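Local coordinates for protein alpha-fucosidase GH29 (PDB 4PSR) that hydrolyses alpha-L-fucosides as a family 29 glycoside hydrolase, probably releasing alpha-1,6-linked fucose from the core N-acetylglucosamine of glycoproteins, at residues 40-53 with 67-79. Sequence-based numbering, arbitrary orientation.
Sequences TAQYASEWYPRNMY and YGPPEEWGYENFI. With FUL (beta-L-fucopyranose), chain M.
In the long excursion that follows the first strand of the TIM barrel, P49 of the short helix 48-51 packs on Y75, close to helix 76-80. CB of P49 lies over one face of the Y75 ring, 3.5 Å from its centroid and 13° off the normal, a CH-pi contact; the Y75 hydroxyl is hydrogen-bonded to D128. M52 meets the same ring differently: SD sits at its edge, 5.3 Å from the centroid, as a Met-aromatic contact. With a bend at chi3 (-84°), the M52 chain brings CE to 3.5 Å from Y75 N. That N-H is spent on the Y53 hydroxyl, N to OH 2.8 Å and nearly straight at 171°, and a water links the same hydroxyl to OE1 of E76. The Y53 ring also packs on P70, whose CG comes within 3.3 Å of M52 O, a buried carbonyl left without a hydrogen-bond partner. The contact lies behind one side of the fucose site: just before helix 48-51 in sequence, E46 OE2 accepts from O3 of fucose, while W47 NE1 donates to its O2. Farther along, the F78 ring packs against T40, A41 and Y48, with T40 CG2 3.6 Å from F78 CD1, Y48 CE2 3.8 Å from F78 CZ and the planes of the Y48 and F78 rings steeply inclined. A second water bridges A41 O and the Y67 hydroxyl.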
loop_
_atom_site.group_PDB
_atom_site.type_symbol
_atom_site.label_atom_id
_atom_site.label_comp_id
_atom_site.label_asym_id
_atom_site.label_seq_id
_atom_site.Cartn_x
_atom_site.Cartn_y
_atom_site.Cartn_z
ATOM N N THR A 40 -9.075 12.475 -19.599
ATOM C CA THR A 40 -9.792 12.867 -20.813
ATOM C C THR A 40 -8.972 12.654 -22.101
ATOM O O THR A 40 -9.480 12.087 -23.075
ATOM C CB THR A 40 -10.275 14.315 -20.745
ATOM O OG1 THR A 40 -10.895 14.579 -19.474
ATOM C CG2 THR A 40 -11.291 14.587 -21.845
ATOM N N ALA A 41 -7.698 13.051 -22.083
ATOM C CA ALA A 41 -6.855 12.898 -23.278
ATOM C C ALA A 41 -6.520 11.440 -23.603
ATOM O O ALA A 41 -6.192 11.094 -24.739
ATOM C CB ALA A 41 -5.601 13.684 -23.112
ATOM N N GLN A 42 -6.625 10.563 -22.606
ATOM C CA GLN A 42 -6.279 9.151 -22.762
ATOM C C GLN A 42 -4.927 8.990 -23.456
ATOM O O GLN A 42 -4.754 8.139 -24.322
ATOM C CB GLN A 42 -7.386 8.363 -23.505
ATOM C CG GLN A 42 -8.742 8.437 -22.735
ATOM C CD GLN A 42 -9.860 7.596 -23.298
ATOM O OE1 GLN A 42 -10.680 7.076 -22.540
ATOM N NE2 GLN A 42 -9.892 7.429 -24.604
ATOM N N TYR A 43 -3.961 9.784 -23.005
ATOM C CA TYR A 43 -2.633 9.816 -23.623
ATOM C C TYR A 43 -1.534 9.967 -22.590
ATOM O O TYR A 43 -1.662 10.778 -21.687
ATOM C CB TYR A 43 -2.535 10.963 -24.640
ATOM C CG TYR A 43 -1.286 10.878 -25.508
ATOM C CD1 TYR A 43 -1.271 10.032 -26.614
ATOM C CD2 TYR A 43 -0.144 11.591 -25.192
ATOM C CE1 TYR A 43 -0.148 9.918 -27.405
ATOM C CE2 TYR A 43 0.985 11.486 -25.979
ATOM C CZ TYR A 43 0.972 10.640 -27.065
ATOM O OH TYR A 43 2.112 10.536 -27.867
ATOM N N ALA A 44 -0.488 9.137 -22.744
ATOM C CA ALA A 44 0.749 9.154 -21.946
ATOM C C ALA A 44 0.536 8.647 -20.497
ATOM O O ALA A 44 0.920 7.537 -20.172
ATOM C CB ALA A 44 1.399 10.532 -21.974
ATOM N N SER A 45 -0.048 9.481 -19.645
ATOM C CA SER A 45 -0.317 9.136 -18.258
ATOM C C SER A 45 -1.210 10.181 -17.633
ATOM O O SER A 45 -1.613 11.159 -18.265
ATOM C CB SER A 45 0.976 9.051 -17.446
ATOM O OG SER A 45 1.520 10.340 -17.278
ATOM N N GLU A 46 -1.528 9.945 -16.364
ATOM C CA GLU A 46 -2.233 10.917 -15.554
ATOM C C GLU A 46 -1.461 12.219 -15.338
ATOM O O GLU A 46 -2.038 13.177 -14.841
ATOM C CB GLU A 46 -2.630 10.295 -14.202
ATOM C CG GLU A 46 -1.489 10.073 -13.205
ATOM C CD GLU A 46 -0.474 8.999 -13.556
ATOM O OE1 GLU A 46 -0.741 8.113 -14.390
ATOM O OE2 GLU A 46 0.632 9.054 -12.957
ATOM N N TRP A 47 -0.162 12.256 -15.697
ATOM C CA TRP A 47 0.598 13.516 -15.689
ATOM C C TRP A 47 0.387 14.344 -16.961
ATOM O O TRP A 47 0.992 15.398 -17.095
ATOM C CB TRP A 47 2.097 13.290 -15.415
ATOM C CG TRP A 47 2.421 13.070 -13.958
ATOM C CD1 TRP A 47 1.637 12.476 -12.996
ATOM C CD2 TRP A 47 3.628 13.481 -13.282
ATOM N NE1 TRP A 47 2.284 12.499 -11.774
ATOM C CE2 TRP A 47 3.506 13.114 -11.926
ATOM C CE3 TRP A 47 4.804 14.112 -13.705
ATOM C CZ2 TRP A 47 4.512 13.383 -10.982
ATOM C CZ3 TRP A 47 5.803 14.378 -12.766
ATOM C CH2 TRP A 47 5.648 14.020 -11.428
ATOM N N TYR A 48 -0.474 13.906 -17.865
ATOM C CA TYR A 48 -0.752 14.688 -19.090
ATOM C C TYR A 48 -1.034 16.166 -18.824
ATOM O O TYR A 48 -0.532 17.005 -19.561
ATOM C CB TYR A 48 -1.898 14.083 -19.876
ATOM C CG TYR A 48 -2.107 14.719 -21.237
ATOM C CD1 TYR A 48 -1.486 14.202 -22.360
ATOM C CD2 TYR A 48 -2.959 15.798 -21.400
ATOM C CE1 TYR A 48 -1.670 14.771 -23.615
ATOM C CE2 TYR A 48 -3.140 16.375 -22.634
ATOM C CZ TYR A 48 -2.519 15.836 -23.743
ATOM O OH TYR A 48 -2.720 16.387 -24.995
ATOM N N PRO A 49 -1.811 16.515 -17.782
ATOM C CA PRO A 49 -2.070 17.945 -17.560
ATOM C C PRO A 49 -0.805 18.772 -17.355
ATOM O O PRO A 49 -0.803 19.972 -17.694
ATOM C CB PRO A 49 -2.941 17.960 -16.291
ATOM C CG PRO A 49 -3.545 16.579 -16.207
ATOM C CD PRO A 49 -2.536 15.654 -16.816
ATOM N N ARG A 50 0.213 18.178 -16.732
ATOM C CA ARG A 50 1.516 18.837 -16.548
ATOM C C ARG A 50 2.321 18.813 -17.847
ATOM O O ARG A 50 2.849 19.855 -18.295
ATOM C CB ARG A 50 2.284 18.099 -15.458
ATOM C CG ARG A 50 3.831 18.199 -15.531
ATOM C CD ARG A 50 4.438 17.515 -14.315
ATOM N NE ARG A 50 5.910 17.507 -14.299
ATOM C CZ ARG A 50 6.630 18.537 -13.886
ATOM N NH1 ARG A 50 6.055 19.666 -13.529
ATOM N NH2 ARG A 50 7.950 18.432 -13.843
ATOM N N ASN A 51 2.439 17.642 -18.457
ATOM C CA ASN A 51 3.369 17.482 -19.577
ATOM C C ASN A 51 2.867 18.075 -20.895
ATOM O O ASN A 51 3.680 18.331 -21.777
ATOM C CB ASN A 51 3.761 16.010 -19.760
ATOM C CG ASN A 51 4.482 15.441 -18.563
ATOM O OD1 ASN A 51 3.975 14.537 -17.896
ATOM N ND2 ASN A 51 5.686 15.947 -18.281
ATOM N N MET A 52 1.567 18.297 -21.054
ATOM C CA MET A 52 1.044 18.918 -22.262
ATOM C C MET A 52 1.669 20.311 -22.473
ATOM O O MET A 52 1.681 20.817 -23.603
ATOM C CB MET A 52 -0.494 19.016 -22.223
ATOM C CG MET A 52 -1.049 19.843 -21.062
ATOM S SD MET A 52 -2.824 20.178 -21.191
ATOM C CE MET A 52 -2.823 21.625 -22.263
ATOM N N TYR A 53 2.131 20.931 -21.399
ATOM C CA TYR A 53 2.752 22.256 -21.461
ATOM C C TYR A 53 4.282 22.205 -21.545
ATOM O O TYR A 53 4.914 23.231 -21.763
ATOM C CB TYR A 53 2.407 23.048 -20.222
ATOM C CG TYR A 53 0.958 23.390 -19.982
ATOM C CD1 TYR A 53 0.351 24.448 -20.633
ATOM C CD2 TYR A 53 0.213 22.697 -19.022
ATOM C CE1 TYR A 53 -0.963 24.806 -20.363
ATOM C CE2 TYR A 53 -1.090 23.060 -18.733
ATOM C CZ TYR A 53 -1.676 24.108 -19.408
ATOM O OH TYR A 53 -2.984 24.487 -19.108
ATOM N N TYR A 67 -5.397 19.060 -30.409
ATOM C CA TYR A 67 -6.254 20.104 -29.839
ATOM C C TYR A 67 -5.856 21.499 -30.298
ATOM O O TYR A 67 -6.677 22.245 -30.851
ATOM C CB TYR A 67 -6.210 20.028 -28.311
ATOM C CG TYR A 67 -6.586 18.672 -27.792
ATOM C CD1 TYR A 67 -7.903 18.221 -27.834
ATOM C CD2 TYR A 67 -5.615 17.801 -27.288
ATOM C CE1 TYR A 67 -8.252 16.941 -27.369
ATOM C CE2 TYR A 67 -5.955 16.536 -26.842
ATOM C CZ TYR A 67 -7.271 16.103 -26.881
ATOM O OH TYR A 67 -7.573 14.844 -26.420
ATOM N N GLY A 68 -4.603 21.855 -30.063
ATOM C CA GLY A 68 -4.082 23.155 -30.437
ATOM C C GLY A 68 -2.902 23.437 -29.542
ATOM O O GLY A 68 -2.651 22.702 -28.599
ATOM N N PRO A 69 -2.152 24.503 -29.815
ATOM C CA PRO A 69 -1.065 24.828 -28.890
ATOM C C PRO A 69 -1.575 24.987 -27.452
ATOM O O PRO A 69 -2.647 25.556 -27.267
ATOM C CB PRO A 69 -0.503 26.150 -29.444
ATOM C CG PRO A 69 -1.532 26.661 -30.378
ATOM C CD PRO A 69 -2.314 25.506 -30.881
ATOM N N PRO A 70 -0.824 24.485 -26.454
ATOM C CA PRO A 70 -1.393 24.506 -25.100
ATOM C C PRO A 70 -1.604 25.909 -24.550
ATOM O O PRO A 70 -2.368 26.130 -23.612
ATOM C CB PRO A 70 -0.361 23.749 -24.265
ATOM C CG PRO A 70 0.866 23.664 -25.096
ATOM C CD PRO A 70 0.409 23.688 -26.524
ATOM N N GLU A 71 -0.906 26.893 -25.134
ATOM C CA GLU A 71 -1.106 28.289 -24.741
ATOM C C GLU A 71 -2.480 28.857 -25.157
ATOM O O GLU A 71 -2.954 29.847 -24.572
ATOM C CB GLU A 71 0.020 29.161 -25.318
ATOM C CG GLU A 71 1.439 28.799 -24.821
ATOM C CD GLU A 71 2.071 27.592 -25.528
ATOM O OE1 GLU A 71 1.504 27.084 -26.512
ATOM O OE2 GLU A 71 3.164 27.167 -25.101
ATOM N N GLU A 72 -3.099 28.243 -26.163
ATOM C CA GLU A 72 -4.457 28.580 -26.601
ATOM C C GLU A 72 -5.500 27.561 -26.091
ATOM O O GLU A 72 -6.595 27.949 -25.695
ATOM C CB GLU A 72 -4.521 28.651 -28.135
ATOM C CG GLU A 72 -3.519 29.646 -28.770
ATOM C CD GLU A 72 -3.541 29.619 -30.295
ATOM O OE1 GLU A 72 -2.884 30.484 -30.914
ATOM O OE2 GLU A 72 -4.204 28.732 -30.874
ATOM N N TRP A 73 -5.151 26.276 -26.112
ATOM C CA TRP A 73 -6.056 25.180 -25.723
ATOM C C TRP A 73 -5.474 24.605 -24.435
ATOM O O TRP A 73 -4.769 23.592 -24.443
ATOM C CB TRP A 73 -6.101 24.130 -26.825
ATOM C CG TRP A 73 -7.384 23.338 -26.975
ATOM C CD1 TRP A 73 -8.281 23.471 -27.981
ATOM C CD2 TRP A 73 -7.894 22.289 -26.121
ATOM N NE1 TRP A 73 -9.305 22.572 -27.838
ATOM C CE2 TRP A 73 -9.090 21.832 -26.699
ATOM C CE3 TRP A 73 -7.441 21.680 -24.936
ATOM C CZ2 TRP A 73 -9.858 20.813 -26.133
ATOM C CZ3 TRP A 73 -8.217 20.651 -24.376
ATOM C CH2 TRP A 73 -9.400 20.228 -24.984
ATOM N N GLY A 74 -5.724 25.295 -23.328
ATOM C CA GLY A 74 -5.145 24.923 -22.060
ATOM C C GLY A 74 -5.857 23.753 -21.393
ATOM O O GLY A 74 -6.934 23.299 -21.823
ATOM N N TYR A 75 -5.251 23.265 -20.315
ATOM C CA TYR A 75 -5.797 22.104 -19.614
ATOM C C TYR A 75 -7.241 22.339 -19.155
ATOM O O TYR A 75 -8.072 21.424 -19.173
ATOM C CB TYR A 75 -4.914 21.724 -18.418
ATOM C CG TYR A 75 -5.476 20.527 -17.677
ATOM C CD1 TYR A 75 -5.558 19.298 -18.302
ATOM C CD2 TYR A 75 -5.970 20.638 -16.395
ATOM C CE1 TYR A 75 -6.120 18.215 -17.673
ATOM C CE2 TYR A 75 -6.513 19.539 -15.741
ATOM C CZ TYR A 75 -6.589 18.347 -16.392
ATOM O OH TYR A 75 -7.113 17.199 -15.819
ATOM N N GLU A 76 -7.552 23.569 -18.787
ATOM C CA GLU A 76 -8.887 23.891 -18.316
ATOM C C GLU A 76 -9.966 23.559 -19.353
ATOM O O GLU A 76 -11.125 23.305 -18.993
ATOM C CB GLU A 76 -8.978 25.359 -17.878
ATOM C CG GLU A 76 -8.813 26.403 -18.982
ATOM C CD GLU A 76 -7.368 26.767 -19.345
ATOM O OE1 GLU A 76 -6.393 26.109 -18.928
ATOM O OE2 GLU A 76 -7.211 27.766 -20.109
ATOM N N ASN A 77 -9.614 23.525 -20.641
ATOM C CA ASN A 77 -10.592 23.139 -21.664
ATOM C C ASN A 77 -11.111 21.693 -21.518
ATOM O O ASN A 77 -12.215 21.381 -21.990
ATOM C CB ASN A 77 -10.015 23.290 -23.078
ATOM C CG ASN A 77 -9.952 24.725 -23.565
ATOM O OD1 ASN A 77 -10.260 25.682 -22.848
ATOM N ND2 ASN A 77 -9.524 24.882 -24.816
ATOM N N PHE A 78 -10.311 20.774 -20.961
ATOM C CA PHE A 78 -10.812 19.414 -20.737
ATOM C C PHE A 78 -11.958 19.400 -19.714
ATOM O O PHE A 78 -12.847 18.540 -19.779
ATOM C CB PHE A 78 -9.700 18.471 -20.270
ATOM C CG PHE A 78 -8.671 18.135 -21.329
ATOM C CD1 PHE A 78 -8.977 17.343 -22.415
ATOM C CD2 PHE A 78 -7.378 18.589 -21.191
ATOM C CE1 PHE A 78 -7.989 17.023 -23.359
ATOM C CE2 PHE A 78 -6.404 18.259 -22.112
ATOM C CZ PHE A 78 -6.713 17.493 -23.192
ATOM N N ILE A 79 -11.930 20.344 -18.785
ATOM C CA ILE A 79 -12.932 20.456 -17.729
ATOM C C ILE A 79 -14.145 21.252 -18.217
ATOM O O ILE A 79 -15.293 20.822 -18.033
ATOM C CB ILE A 79 -12.312 21.132 -16.483
ATOM C CG1 ILE A 79 -11.235 20.200 -15.894
ATOM C CG2 ILE A 79 -13.398 21.494 -15.441
ATOM C CD1 ILE A 79 -10.284 20.856 -14.943
HETATM C C1 FUL M . 2.662 9.449 -7.615
HETATM C C2 FUL M . 1.863 10.369 -8.515
HETATM O O2 FUL M . 2.664 11.429 -9.061
HETATM C C3 FUL M . 1.314 9.499 -9.615
HETATM O O3 FUL M . 0.620 10.310 -10.537
HETATM C C4 FUL M . 0.405 8.481 -8.974
HETATM O O4 FUL M . -0.704 9.147 -8.378
HETATM C C5 FUL M . 1.189 7.689 -7.935
HETATM C C6 FUL M . 0.333 6.694 -7.183
HETATM O O5 FUL M . 1.814 8.529 -6.969
HETATM O O1 FUL M . 3.271 10.224 -6.615
HETATM O O HOH W 1 -5.853 12.776 -26.865
HETATM O O HOH W 2 -3.803 27.036 -19.186
#